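Long-range contacts in tryptophan--tRNA ligase (Mycoplasma pneumoniae, PDB 2YY5), which catalyses the ATP-dependent attachment of tryptophan to its cognate tRNA, as a homodimeric class I aminoacyl-tRNA synthetase: residues I143-P148 with A327-T332; L177-P182 with A334-G339; Q99-E104 with A168-K173; V40-L45 with L80-D85; L259-N264 with V296-N301. The protein carries 1 engineered substitution. One frame throughout, in Å; residues are numbered along the deposited sequence.

Contact 1 (I143-P148 with A327-T332); sequences ILLYQP and ATARTT
Tyr146 and Leu145, in residues 143-148, lie against one flank of helix 311-340 and illustrate how a chain leaving one helix can dock on another. The CB bond of Tyr146 starts away from residues 327-332, yet with CG beside the backbone N and anti to the carbonyl carbon (chi1 -57°) the ring swings back to them. Beyond CB and CG, atom CD1 comes 3.6 Å from Thr328 OG1, and the two side chains cross at about a right angle. Further out, CE1 of Tyr146 lies 4.1 Å from Ala329 CB; the OH passes that same methyl and is bonded to His89 NE2. Ala329 is held from a second direction, since Leu145 CD2 packs 3.7 Å from its CB. Thr332 adds a polar element, its OG1 lying close to two carbonyl oxygens, 2.7 Å from Leu145 O and 3.0 Å from Thr328 O. CG2 of Thr332 meanwhile rests against Leu144 O. Helix 87-98 closes over this junction through Met92, which touches Leu145 and Thr332, while Leu8 of strand 6-11 packs on Tyr146.

Contact 2 (L177-P182 with A334-G339); sequences LKLRLP and ALFYDG
Leu177 and Leu179, in the connection that leads from helix 158-175 to strand 183-185 of the class I synthetase domain, pack on helix 311-340 through a CH-pi contact with Phe336. The tight part is built round that ring. Leu177 CD2 stands over the centre of one face, 3.7 Å from the centroid of the Phe336 ring and only 13° off its normal. Leu179 meets the far end instead: its CD1 is 3.9 Å from Phe336 CE2, and its CD2 touches CZ. Both leucines cross the phenylalanine at about a right angle and present their methyl ends to it. Its CG sits beside the backbone N (chi1 -89°), which carries the ring from the helix flank to the loop. Met92 of helix 87-98 also touches Phe336. The outer side is much looser. Leu335, although its CB bond heads for the loop, makes no close side-chain contact with it and is exposed. Tyr337 leaves in another direction, its OH bonded to Ser84 O of the second subunit. The other methyl of Leu177, CD1, settles on the helix backbone, 3.6 Å from Leu335 O and 3.9 Å from Gly339 CA.

Contact 3 (Q99-E104 with A168-K173); sequences QSNLGE and AQRIQK
The guanidinium of Arg170 meets the carboxylate of Glu104 at its edge, with the two planes 29° apart and the side chains arriving from opposite directions. This is a salt bridge with two unequal arms. Arg170 NH2 gives a hydrogen bond of 3.0 Å to Glu104 OE2, which lies almost exactly in the guanidinium plane and is approached on its syn side. The second arm, from Arg170 NH1 to Glu104 OE1, is weak at 3.4 Å. Gln99 O also lies at this edge, 2.7 Å from Arg170 NH1. The side-chain amide of Gln99 is turned 56° from the guanidinium, and its NE2 is 4.1 Å from Arg170 CG. The aliphatic part of Gln99 packs on Ile171, whose CD1 comes 3.8 Å from Gln99 CB and also touches CG.

Glu104 is positioned by its own helix start. Its CG lies between the backbone N and the carbonyl carbon (chi1 57°), from where the extended chain returns OE1 to accept a 3.0 Å bond from Asn101 N on its anti side. Nearby, Ser100 OG is bonded to Thr130 OG1 of the second subunit, placing the contact beside the dimer interface. With Asn101 as N-cap and Glu104 three residues on, the Asn101 N bond is one half of a capping box, and the same carboxylate ties the start of helix 102-106 to helix 158-175.

Contact 4 (V40-L45 with L80-D85); sequences VFVADL and LFLQSD
Phe41 and Phe81 share one side-chain turn, chi1 65° and 66°, which sets both rings side by side and pointing the same way from neighbouring parallel strands. The ring planes are oblique to each other; the closer meeting is a CH-pi contact, with Phe41 CB 3.3 Å from the centroid of the Phe81 ring and over its face. On the opposite face of the sheet Val42 CB packs against Leu82 CD1. Backbone bonds alternate in parallel fashion, from Phe81 N to Val40 O and from Val42 N to Phe81 O.

At the strand ends Val42 O accepts from Gln83 N at 3.1 Å, continuing that pattern, and, from the other face of its carbonyl plane, from Asp44 N at 2.9 Å, the latter closing an inverse gamma turn at Ala43. Side-chain bonds follow. Gln83 reaches out fully extended, and its OE1 takes a 3.0 Å bond from Leu45 N, which sits well above the amide plane. Its NE2 has a weak bond to Asp142, predicted to bind tryptophan. The Asp44 carboxylate grips Ser84 twice: OD1 accepts from Ser84 OG, while OD2 uses its syn lone pair for Ser84 N at 3.0 Å.

Parallel strands 37-42 and 78-82, with helix 54-71 between them in the chain and packed on Val42 and Leu80, form a beta-alpha-beta crossover of the Rossmann-type fold. Phe41 touches the bound tryptophanyl-adenylate analogue, strand 6-11 bonds to the other edge of 37-42, and helix 311-340 meets Leu80, Phe81 and Leu82.

Contact 5 (L259-N264 with V296-N301); sequences LKEPVN and VNLLVN
A helix-linking turn packed on a neighbouring helix is the element here: residues 259-264, between helices 246-259 and 265-271, set Glu261, Val263 and Asn264 on helix 284-308. This part of the chain probably belongs to the helical domain that in this family recognises the tRNA anticodon. Val263 reaches the helix with both methyls, straddling one turn: CG1 is 3.5 Å from Asn297 CB, and CG2 is 3.9 Å from Asn301 CG. Glu261 contributes mainly its aliphatic part, its bent chain crossing Leu298 so that Leu298 CD2 lies against CG and the carboxylate carbon CD.

Asn264 occupies the N-cap position of the next helix with a positive phi of 86°, but its side chain makes no capping bond. Its amide is spent on tertiary bonds instead. ND2 donates to Leu258 O and to Ala294 O, tying the preceding helix to helix 284-308, and these bonds together with that of OD1 fix the rotation of the buried amide. The two asparagine amides that meet are turned 31° from each other. Asn297 ND2 comes nearly in line with the carbonyl and bonds Asn264 OD1 at 2.8 Å, though the bond is bent at the hydrogen (135°).

Contacts 1 and 2 share helix 311-340 and lie side by side, their centres about 9 Å apart, with Pro182 of contact 2 packed on Ile143 of contact 1. Contact 2 in turn touches contact 3, where Leu181 meets Ala168, and contact 1 touches contact 4 through Tyr146 and Phe81. Contact 4 is nearest the bound adenylate analogue: the side chain of Phe41 is about 4 Å from it, that of Tyr146 in contact 1 about 8 Å. Contacts 2, 3 and 4 all reach the second subunit. Contact 5 stands apart, its centre about 43 Å from those of contacts 2 and 3, with the side chain of Leu298 about 14 Å from the ligand.

Contact 1 (I143-P148 with A327-T332)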
# COMPACT_ATOMS: atom_id res chain seq x y z
N ILE B 143 4.53 12.93 2.20
CA ILE B 143 4.72 14.20 2.89
C ILE B 143 5.25 13.97 4.30
O ILE B 143 6.36 14.38 4.64
CB ILE B 143 3.40 14.98 3.02
CG1 ILE B 143 2.80 15.23 1.63
CG2 ILE B 143 3.65 16.30 3.72
CD1 ILE B 143 1.36 15.72 1.69
N LEU B 144 4.44 13.29 5.12
CA LEU B 144 4.78 13.01 6.51
C LEU B 144 6.08 12.27 6.79
O LEU B 144 6.58 12.32 7.92
CB LEU B 144 3.61 12.29 7.17
CG LEU B 144 2.45 13.16 7.69
CD1 LEU B 144 2.75 14.64 7.49
CD2 LEU B 144 1.17 12.78 6.99
N LEU B 145 6.63 11.60 5.79
CA LEU B 145 7.89 10.87 5.99
C LEU B 145 9.04 11.83 6.24
O LEU B 145 10.01 11.49 6.91
CB LEU B 145 8.21 10.03 4.75
CG LEU B 145 8.17 8.51 4.86
CD1 LEU B 145 8.55 7.91 3.50
CD2 LEU B 145 9.13 8.04 5.96
N TYR B 146 8.93 13.03 5.68
CA TYR B 146 9.98 14.03 5.83
C TYR B 146 9.59 15.18 6.76
O TYR B 146 10.37 16.12 6.95
CB TYR B 146 10.36 14.56 4.44
CG TYR B 146 10.81 13.45 3.52
CD1 TYR B 146 12.12 12.96 3.58
CD2 TYR B 146 9.90 12.80 2.69
CE1 TYR B 146 12.50 11.84 2.84
CE2 TYR B 146 10.27 11.68 1.95
CZ TYR B 146 11.57 11.20 2.03
OH TYR B 146 11.93 10.06 1.34
N GLN B 147 8.40 15.09 7.35
CA GLN B 147 7.92 16.11 8.29
C GLN B 147 8.28 17.52 7.84
O GLN B 147 8.79 18.30 8.62
CB GLN B 147 8.55 15.87 9.66
CG GLN B 147 8.05 14.65 10.40
CD GLN B 147 6.58 14.75 10.73
OE1 GLN B 147 5.75 14.02 10.16
NE2 GLN B 147 6.23 15.65 11.63
N PRO B 148 7.98 17.87 6.58
CA PRO B 148 8.30 19.20 6.06
C PRO B 148 7.42 20.31 6.60
O PRO B 148 6.31 20.06 7.07
CB PRO B 148 8.11 19.02 4.57
CG PRO B 148 6.86 18.18 4.55
CD PRO B 148 7.18 17.11 5.60
N ALA B 327 17.80 8.96 4.82
CA ALA B 327 18.34 9.32 6.13
C ALA B 327 17.23 9.82 7.05
O ALA B 327 17.14 9.41 8.21
CB ALA B 327 19.41 10.39 5.97
N THR B 328 16.38 10.71 6.55
CA THR B 328 15.30 11.22 7.37
C THR B 328 14.03 10.35 7.30
O THR B 328 13.25 10.32 8.25
CB THR B 328 14.96 12.70 7.02
OG1 THR B 328 13.54 12.85 6.87
CG2 THR B 328 15.68 13.14 5.77
N ALA B 329 13.85 9.61 6.21
CA ALA B 329 12.69 8.73 6.08
C ALA B 329 12.71 7.60 7.12
O ALA B 329 11.67 7.27 7.71
CB ALA B 329 12.62 8.13 4.67
N ARG B 330 13.88 7.01 7.34
CA ARG B 330 13.97 5.92 8.31
C ARG B 330 13.69 6.44 9.71
O ARG B 330 12.96 5.81 10.48
CB ARG B 330 15.35 5.26 8.27
CG ARG B 330 15.76 4.83 6.88
CD ARG B 330 16.56 3.55 6.88
NE ARG B 330 17.30 3.38 5.63
CZ ARG B 330 17.89 2.25 5.24
NH1 ARG B 330 18.54 2.20 4.09
NH2 ARG B 330 17.82 1.16 6.00
N THR B 331 14.26 7.60 10.04
CA THR B 331 14.06 8.19 11.36
C THR B 331 12.58 8.38 11.66
O THR B 331 12.11 8.04 12.74
CB THR B 331 14.76 9.55 11.49
OG1 THR B 331 16.18 9.37 11.42
CG2 THR B 331 14.41 10.21 12.83
N THR B 332 11.86 8.94 10.70
CA THR B 332 10.44 9.20 10.87
C THR B 332 9.62 7.91 10.98
O THR B 332 8.83 7.76 11.91
CB THR B 332 9.89 10.03 9.70
OG1 THR B 332 10.70 11.19 9.54
CG2 THR B 332 8.45 10.45 9.96

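Contact 2 (L177-P182 with A334-G339)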
# COMPACT_ATOMS: atom_id res chain seq x y z
N LEU B 177 1.28 10.84 18.69
CA LEU B 177 2.55 10.91 17.98
C LEU B 177 2.86 12.38 17.72
O LEU B 177 2.02 13.11 17.20
CB LEU B 177 2.41 10.15 16.67
CG LEU B 177 3.57 9.35 16.08
CD1 LEU B 177 4.26 8.54 17.16
CD2 LEU B 177 3.03 8.43 14.99
N LYS B 178 4.06 12.83 18.09
CA LYS B 178 4.46 14.22 17.86
C LYS B 178 4.65 14.46 16.36
O LYS B 178 5.59 13.96 15.75
CB LYS B 178 5.78 14.56 18.57
CG LYS B 178 5.77 14.46 20.09
CD LYS B 178 5.87 13.01 20.57
CE LYS B 178 6.53 12.94 21.94
NZ LYS B 178 7.90 13.52 21.92
N LEU B 179 3.74 15.24 15.78
CA LEU B 179 3.82 15.54 14.36
C LEU B 179 3.80 17.03 14.09
O LEU B 179 3.56 17.85 14.98
CB LEU B 179 2.67 14.87 13.59
CG LEU B 179 2.92 13.50 12.98
CD1 LEU B 179 3.33 12.52 14.06
CD2 LEU B 179 1.67 13.01 12.27
N ARG B 180 4.07 17.37 12.85
CA ARG B 180 4.07 18.75 12.40
C ARG B 180 3.14 18.73 11.19
O ARG B 180 3.35 17.97 10.25
CB ARG B 180 5.48 19.16 12.01
CG ARG B 180 5.55 20.28 11.00
CD ARG B 180 6.97 20.45 10.44
NE ARG B 180 7.81 21.29 11.27
CZ ARG B 180 8.52 20.88 12.32
NH1 ARG B 180 9.24 21.75 13.00
NH2 ARG B 180 8.51 19.60 12.68
N LEU B 181 2.10 19.56 11.21
CA LEU B 181 1.18 19.61 10.10
C LEU B 181 1.81 20.31 8.90
O LEU B 181 2.24 21.46 8.99
CB LEU B 181 -0.10 20.32 10.52
CG LEU B 181 -0.79 19.70 11.74
CD1 LEU B 181 -2.06 20.48 12.03
CD2 LEU B 181 -1.10 18.22 11.49
N PRO B 182 1.88 19.62 7.76
CA PRO B 182 2.47 20.25 6.57
C PRO B 182 1.59 21.37 6.05
O PRO B 182 0.37 21.26 6.05
CB PRO B 182 2.56 19.09 5.59
CG PRO B 182 1.33 18.29 5.93
CD PRO B 182 1.36 18.28 7.45
N ALA B 334 10.51 5.03 11.86
CA ALA B 334 10.85 4.36 13.11
C ALA B 334 10.01 4.91 14.26
O ALA B 334 9.51 4.16 15.11
CB ALA B 334 12.33 4.53 13.41
N LEU B 335 9.84 6.22 14.29
CA LEU B 335 9.06 6.84 15.33
C LEU B 335 7.60 6.45 15.20
O LEU B 335 6.92 6.24 16.21
CB LEU B 335 9.25 8.36 15.30
CG LEU B 335 10.55 8.90 15.94
CD1 LEU B 335 11.55 7.77 16.22
CD2 LEU B 335 11.17 9.95 15.02
N PHE B 336 7.10 6.33 13.97
CA PHE B 336 5.72 5.93 13.75
C PHE B 336 5.54 4.49 14.21
O PHE B 336 4.51 4.12 14.78
CB PHE B 336 5.32 6.03 12.28
CG PHE B 336 4.77 7.37 11.89
CD1 PHE B 336 3.58 7.46 11.17
CD2 PHE B 336 5.44 8.54 12.23
CE1 PHE B 336 3.08 8.70 10.77
CE2 PHE B 336 4.95 9.79 11.84
CZ PHE B 336 3.77 9.86 11.11
N TYR B 337 6.56 3.67 13.95
CA TYR B 337 6.52 2.27 14.35
C TYR B 337 6.33 2.22 15.85
O TYR B 337 5.52 1.43 16.34
CB TYR B 337 7.80 1.54 13.94
CG TYR B 337 7.64 0.69 12.70
CD1 TYR B 337 7.01 1.21 11.56
CD2 TYR B 337 8.10 -0.62 12.66
CE1 TYR B 337 6.85 0.43 10.41
CE2 TYR B 337 7.94 -1.40 11.51
CZ TYR B 337 7.31 -0.87 10.40
OH TYR B 337 7.15 -1.62 9.26
N ASP B 338 7.05 3.05 16.58
CA ASP B 338 6.91 3.06 18.03
C ASP B 338 5.48 3.37 18.42
O ASP B 338 4.87 2.64 19.20
CB ASP B 338 7.83 4.09 18.67
CG ASP B 338 9.18 3.52 19.02
OD1 ASP B 338 10.08 3.57 18.16
OD2 ASP B 338 9.32 3.01 20.15
N GLY B 339 4.95 4.46 17.86
CA GLY B 339 3.59 4.87 18.15
C GLY B 339 2.52 3.87 17.74
O GLY B 339 1.52 3.72 18.44

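Contact 3 (Q99-E104 with A168-K173)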
# COMPACT_ATOMS: atom_id res chain seq x y z
N GLN B 99 -5.38 4.09 7.95
CA GLN B 99 -5.95 5.08 8.85
C GLN B 99 -6.98 5.97 8.16
O GLN B 99 -7.54 6.87 8.78
CB GLN B 99 -4.86 5.95 9.47
CG GLN B 99 -4.13 5.30 10.63
CD GLN B 99 -5.03 5.01 11.83
OE1 GLN B 99 -5.42 3.87 12.08
NE2 GLN B 99 -5.36 6.06 12.58
N SER B 100 -7.24 5.71 6.89
CA SER B 100 -8.23 6.49 6.16
C SER B 100 -9.46 5.63 5.95
O SER B 100 -9.43 4.43 6.20
CB SER B 100 -7.69 6.93 4.79
OG SER B 100 -7.57 5.83 3.91
N ASN B 101 -10.55 6.24 5.51
CA ASN B 101 -11.77 5.50 5.23
C ASN B 101 -12.13 5.72 3.76
O ASN B 101 -11.72 6.70 3.14
CB ASN B 101 -12.92 5.97 6.14
CG ASN B 101 -13.00 7.48 6.25
OD1 ASN B 101 -12.42 8.07 7.16
ND2 ASN B 101 -13.72 8.11 5.32
N LEU B 102 -12.89 4.79 3.19
CA LEU B 102 -13.27 4.90 1.78
C LEU B 102 -14.03 6.20 1.49
O LEU B 102 -13.81 6.85 0.47
CB LEU B 102 -14.14 3.70 1.39
CG LEU B 102 -13.51 2.33 1.61
CD1 LEU B 102 -14.50 1.26 1.21
CD2 LEU B 102 -12.24 2.21 0.78
N GLY B 103 -14.91 6.57 2.41
CA GLY B 103 -15.70 7.78 2.25
C GLY B 103 -14.89 9.00 1.89
O GLY B 103 -15.14 9.62 0.86
N GLU B 104 -13.91 9.36 2.71
CA GLU B 104 -13.10 10.54 2.43
C GLU B 104 -12.31 10.42 1.13
O GLU B 104 -12.06 11.42 0.46
CB GLU B 104 -12.16 10.85 3.60
CG GLU B 104 -11.20 9.74 3.99
CD GLU B 104 -10.42 10.06 5.26
OE1 GLU B 104 -9.73 9.16 5.78
OE2 GLU B 104 -10.49 11.22 5.73
N ALA B 168 -2.88 13.45 9.50
CA ALA B 168 -1.83 13.76 10.45
C ALA B 168 -2.46 14.02 11.83
O ALA B 168 -1.97 13.52 12.85
CB ALA B 168 -1.05 14.99 9.98
N GLN B 169 -3.54 14.78 11.84
CA GLN B 169 -4.25 15.08 13.08
C GLN B 169 -4.91 13.82 13.63
O GLN B 169 -4.92 13.58 14.84
CB GLN B 169 -5.28 16.18 12.84
CG GLN B 169 -4.69 17.58 12.75
CD GLN B 169 -5.75 18.63 12.51
OE1 GLN B 169 -6.32 18.73 11.42
NE2 GLN B 169 -6.05 19.41 13.54
N ARG B 170 -5.48 13.02 12.73
CA ARG B 170 -6.11 11.75 13.10
C ARG B 170 -5.04 10.89 13.82
O ARG B 170 -5.27 10.41 14.92
CB ARG B 170 -6.63 11.07 11.83
CG ARG B 170 -7.24 9.67 11.95
CD ARG B 170 -8.76 9.68 11.90
NE ARG B 170 -9.35 10.54 10.87
CZ ARG B 170 -9.37 10.28 9.56
NH1 ARG B 170 -8.82 9.18 9.08
NH2 ARG B 170 -9.96 11.12 8.73
N ILE B 171 -3.88 10.73 13.18
CA ILE B 171 -2.76 9.94 13.72
C ILE B 171 -2.26 10.51 15.06
O ILE B 171 -1.99 9.78 16.02
CB ILE B 171 -1.54 9.93 12.73
CG1 ILE B 171 -1.93 9.31 11.39
CG2 ILE B 171 -0.36 9.21 13.35
CD1 ILE B 171 -2.33 7.87 11.47
N GLN B 172 -2.14 11.83 15.11
CA GLN B 172 -1.68 12.54 16.30
C GLN B 172 -2.63 12.34 17.47
O GLN B 172 -2.21 12.10 18.60
CB GLN B 172 -1.56 14.02 15.95
CG GLN B 172 -1.13 14.95 17.05
CD GLN B 172 -0.79 16.32 16.50
OE1 GLN B 172 -1.63 17.00 15.90
NE2 GLN B 172 0.47 16.73 16.68
N LYS B 173 -3.93 12.44 17.20
CA LYS B 173 -4.92 12.29 18.24
C LYS B 173 -4.90 10.88 18.82
O LYS B 173 -4.75 10.72 20.03
CB LYS B 173 -6.31 12.61 17.68
CG LYS B 173 -7.38 12.93 18.73
CD LYS B 173 -8.58 13.56 18.04
CE LYS B 173 -9.61 14.12 19.02
NZ LYS B 173 -10.22 13.09 19.89

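Contact 4 (V40-L45 with L80-D85)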
# COMPACT_ATOMS: atom_id res chain seq x y z
N VAL B 40 12.90 16.73 -3.07
CA VAL B 40 12.15 16.58 -4.30
C VAL B 40 12.30 15.15 -4.81
O VAL B 40 13.40 14.59 -4.81
CB VAL B 40 12.66 17.55 -5.37
CG1 VAL B 40 11.80 17.46 -6.63
CG2 VAL B 40 12.65 18.95 -4.82
N PHE B 41 11.20 14.55 -5.27
CA PHE B 41 11.29 13.19 -5.77
C PHE B 41 10.41 12.92 -6.99
O PHE B 41 9.42 13.62 -7.25
CB PHE B 41 10.94 12.17 -4.67
CG PHE B 41 9.52 12.26 -4.17
CD1 PHE B 41 9.16 13.17 -3.18
CD2 PHE B 41 8.53 11.44 -4.72
CE1 PHE B 41 7.84 13.27 -2.74
CE2 PHE B 41 7.20 11.53 -4.28
CZ PHE B 41 6.86 12.45 -3.29
N VAL B 42 10.81 11.90 -7.75
CA VAL B 42 10.09 11.47 -8.93
C VAL B 42 9.09 10.48 -8.37
O VAL B 42 9.45 9.39 -7.95
CB VAL B 42 11.05 10.77 -9.91
CG1 VAL B 42 10.28 10.20 -11.11
CG2 VAL B 42 12.12 11.75 -10.37
N ALA B 43 7.82 10.86 -8.36
CA ALA B 43 6.77 10.02 -7.81
C ALA B 43 6.30 8.86 -8.72
O ALA B 43 5.14 8.81 -9.13
CB ALA B 43 5.59 10.90 -7.40
N ASP B 44 7.20 7.92 -9.00
CA ASP B 44 6.89 6.78 -9.86
C ASP B 44 5.93 5.75 -9.27
O ASP B 44 5.50 4.84 -9.96
CB ASP B 44 8.17 6.09 -10.31
CG ASP B 44 9.03 5.62 -9.15
OD1 ASP B 44 9.87 4.72 -9.38
OD2 ASP B 44 8.89 6.15 -8.02
N LEU B 45 5.61 5.88 -7.98
CA LEU B 45 4.67 4.96 -7.34
C LEU B 45 3.26 5.46 -7.63
O LEU B 45 2.29 4.71 -7.52
CB LEU B 45 4.93 4.89 -5.83
CG LEU B 45 6.28 4.25 -5.44
CD1 LEU B 45 6.43 4.27 -3.94
CD2 LEU B 45 6.37 2.83 -5.97
N LEU B 80 17.31 15.13 -4.44
CA LEU B 80 16.45 14.64 -5.52
C LEU B 80 16.51 13.12 -5.57
O LEU B 80 17.57 12.55 -5.84
CB LEU B 80 16.90 15.25 -6.85
CG LEU B 80 16.29 14.73 -8.16
CD1 LEU B 80 14.78 14.95 -8.19
CD2 LEU B 80 16.97 15.44 -9.33
N PHE B 81 15.39 12.46 -5.32
CA PHE B 81 15.37 11.00 -5.33
C PHE B 81 14.21 10.37 -6.09
O PHE B 81 13.30 11.06 -6.54
CB PHE B 81 15.38 10.49 -3.88
CG PHE B 81 14.13 10.84 -3.10
CD1 PHE B 81 13.18 9.86 -2.83
CD2 PHE B 81 13.95 12.11 -2.57
CE1 PHE B 81 12.07 10.14 -2.02
CE2 PHE B 81 12.84 12.40 -1.76
CZ PHE B 81 11.90 11.41 -1.48
N LEU B 82 14.25 9.04 -6.23
CA LEU B 82 13.19 8.31 -6.92
C LEU B 82 12.37 7.58 -5.86
O LEU B 82 12.88 6.69 -5.18
CB LEU B 82 13.77 7.29 -7.90
CG LEU B 82 12.71 6.51 -8.67
CD1 LEU B 82 12.04 7.46 -9.65
CD2 LEU B 82 13.31 5.32 -9.42
N GLN B 83 11.11 7.98 -5.72
CA GLN B 83 10.19 7.41 -4.74
C GLN B 83 10.31 5.90 -4.55
O GLN B 83 10.41 5.41 -3.42
CB GLN B 83 8.75 7.78 -5.12
CG GLN B 83 7.68 7.30 -4.16
CD GLN B 83 6.29 7.72 -4.59
OE1 GLN B 83 6.03 7.90 -5.77
NE2 GLN B 83 5.38 7.85 -3.63
N SER B 84 10.32 5.14 -5.64
CA SER B 84 10.41 3.70 -5.54
C SER B 84 11.72 3.18 -4.95
O SER B 84 11.80 2.01 -4.57
CB SER B 84 10.19 3.06 -6.93
OG SER B 84 11.25 3.35 -7.83
N ASP B 85 12.76 4.02 -4.88
CA ASP B 85 14.04 3.59 -4.32
C ASP B 85 13.96 3.43 -2.81
O ASP B 85 14.85 2.84 -2.19
CB ASP B 85 15.16 4.58 -4.65
CG ASP B 85 15.84 4.28 -5.98
OD1 ASP B 85 16.50 5.20 -6.52
OD2 ASP B 85 15.73 3.15 -6.48

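Contact 5 (L259-N264 with V296-N301)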
# COMPACT_ATOMS: atom_id res chain seq x y z
N LEU B 259 9.15 36.13 -18.09
CA LEU B 259 10.04 37.27 -18.16
C LEU B 259 11.04 37.35 -17.01
O LEU B 259 12.07 38.01 -17.13
CB LEU B 259 9.21 38.55 -18.23
CG LEU B 259 8.31 38.62 -19.48
CD1 LEU B 259 7.44 39.86 -19.43
CD2 LEU B 259 9.18 38.61 -20.73
N LYS B 260 10.75 36.66 -15.90
CA LYS B 260 11.64 36.65 -14.73
C LYS B 260 12.87 35.80 -15.05
O LYS B 260 13.91 35.92 -14.41
CB LYS B 260 10.96 36.01 -13.51
CG LYS B 260 9.48 36.30 -13.34
CD LYS B 260 8.84 35.38 -12.30
CE LYS B 260 9.23 35.75 -10.88
NZ LYS B 260 8.76 37.12 -10.52
N GLU B 261 12.74 34.95 -16.05
CA GLU B 261 13.82 34.06 -16.45
C GLU B 261 15.00 34.81 -17.07
O GLU B 261 14.80 35.80 -17.77
CB GLU B 261 13.27 33.03 -17.45
CG GLU B 261 13.94 31.67 -17.37
CD GLU B 261 13.41 30.84 -16.22
OE1 GLU B 261 14.15 29.96 -15.75
OE2 GLU B 261 12.25 31.04 -15.80
N PRO B 262 16.25 34.36 -16.80
CA PRO B 262 17.44 35.01 -17.35
C PRO B 262 17.29 35.17 -18.86
O PRO B 262 17.44 36.27 -19.40
CB PRO B 262 18.56 34.04 -16.98
CG PRO B 262 18.11 33.60 -15.60
CD PRO B 262 16.63 33.32 -15.82
N VAL B 263 16.99 34.08 -19.55
CA VAL B 263 16.74 34.18 -20.98
C VAL B 263 15.48 35.05 -20.95
O VAL B 263 14.73 34.99 -19.97
CB VAL B 263 16.42 32.80 -21.60
CG1 VAL B 263 16.44 32.89 -23.12
CG2 VAL B 263 17.42 31.77 -21.12
N ASN B 264 15.24 35.85 -21.97
CA ASN B 264 14.08 36.73 -21.98
C ASN B 264 14.38 38.05 -21.26
O ASN B 264 13.50 38.88 -21.06
CB ASN B 264 12.86 36.07 -21.31
CG ASN B 264 12.36 34.85 -22.07
OD1 ASN B 264 12.72 34.64 -23.23
ND2 ASN B 264 11.51 34.06 -21.43
N VAL B 296 9.49 29.98 -26.39
CA VAL B 296 10.50 29.29 -27.19
C VAL B 296 11.85 29.42 -26.50
O VAL B 296 12.56 28.44 -26.30
CB VAL B 296 10.60 29.86 -28.63
CG1 VAL B 296 11.80 29.24 -29.36
CG2 VAL B 296 9.32 29.55 -29.42
N ASN B 297 12.21 30.65 -26.13
CA ASN B 297 13.47 30.91 -25.45
C ASN B 297 13.66 29.96 -24.27
O ASN B 297 14.71 29.34 -24.14
CB ASN B 297 13.53 32.36 -24.95
CG ASN B 297 13.73 33.35 -26.09
OD1 ASN B 297 13.70 32.99 -27.27
ND2 ASN B 297 13.93 34.62 -25.73
N LEU B 298 12.65 29.86 -23.42
CA LEU B 298 12.73 28.99 -22.25
C LEU B 298 12.88 27.52 -22.66
O LEU B 298 13.82 26.84 -22.24
CB LEU B 298 11.48 29.19 -21.38
CG LEU B 298 11.35 28.58 -19.97
CD1 LEU B 298 11.34 27.08 -20.08
CD2 LEU B 298 12.47 29.04 -19.05
N LEU B 299 11.96 27.03 -23.49
CA LEU B 299 12.03 25.63 -23.91
C LEU B 299 13.37 25.27 -24.56
O LEU B 299 13.99 24.26 -24.19
CB LEU B 299 10.87 25.31 -24.86
CG LEU B 299 9.54 24.92 -24.18
CD1 LEU B 299 9.39 25.62 -22.86
CD2 LEU B 299 8.39 25.29 -25.09
N VAL B 300 13.82 26.09 -25.50
CA VAL B 300 15.09 25.85 -26.18
C VAL B 300 16.24 25.79 -25.17
O VAL B 300 17.17 25.01 -25.34
CB VAL B 300 15.36 26.94 -27.26
CG1 VAL B 300 16.78 26.85 -27.78
CG2 VAL B 300 14.38 26.76 -28.40
N ASN B 301 16.15 26.59 -24.12
CA ASN B 301 17.18 26.61 -23.08
C ASN B 301 17.06 25.45 -22.09
O ASN B 301 18.02 25.13 -21.38
CB ASN B 301 17.16 27.95 -22.34
CG ASN B 301 18.09 27.97 -21.14
OD1 ASN B 301 17.72 27.54 -20.05
ND2 ASN B 301 19.31 28.45 -21.35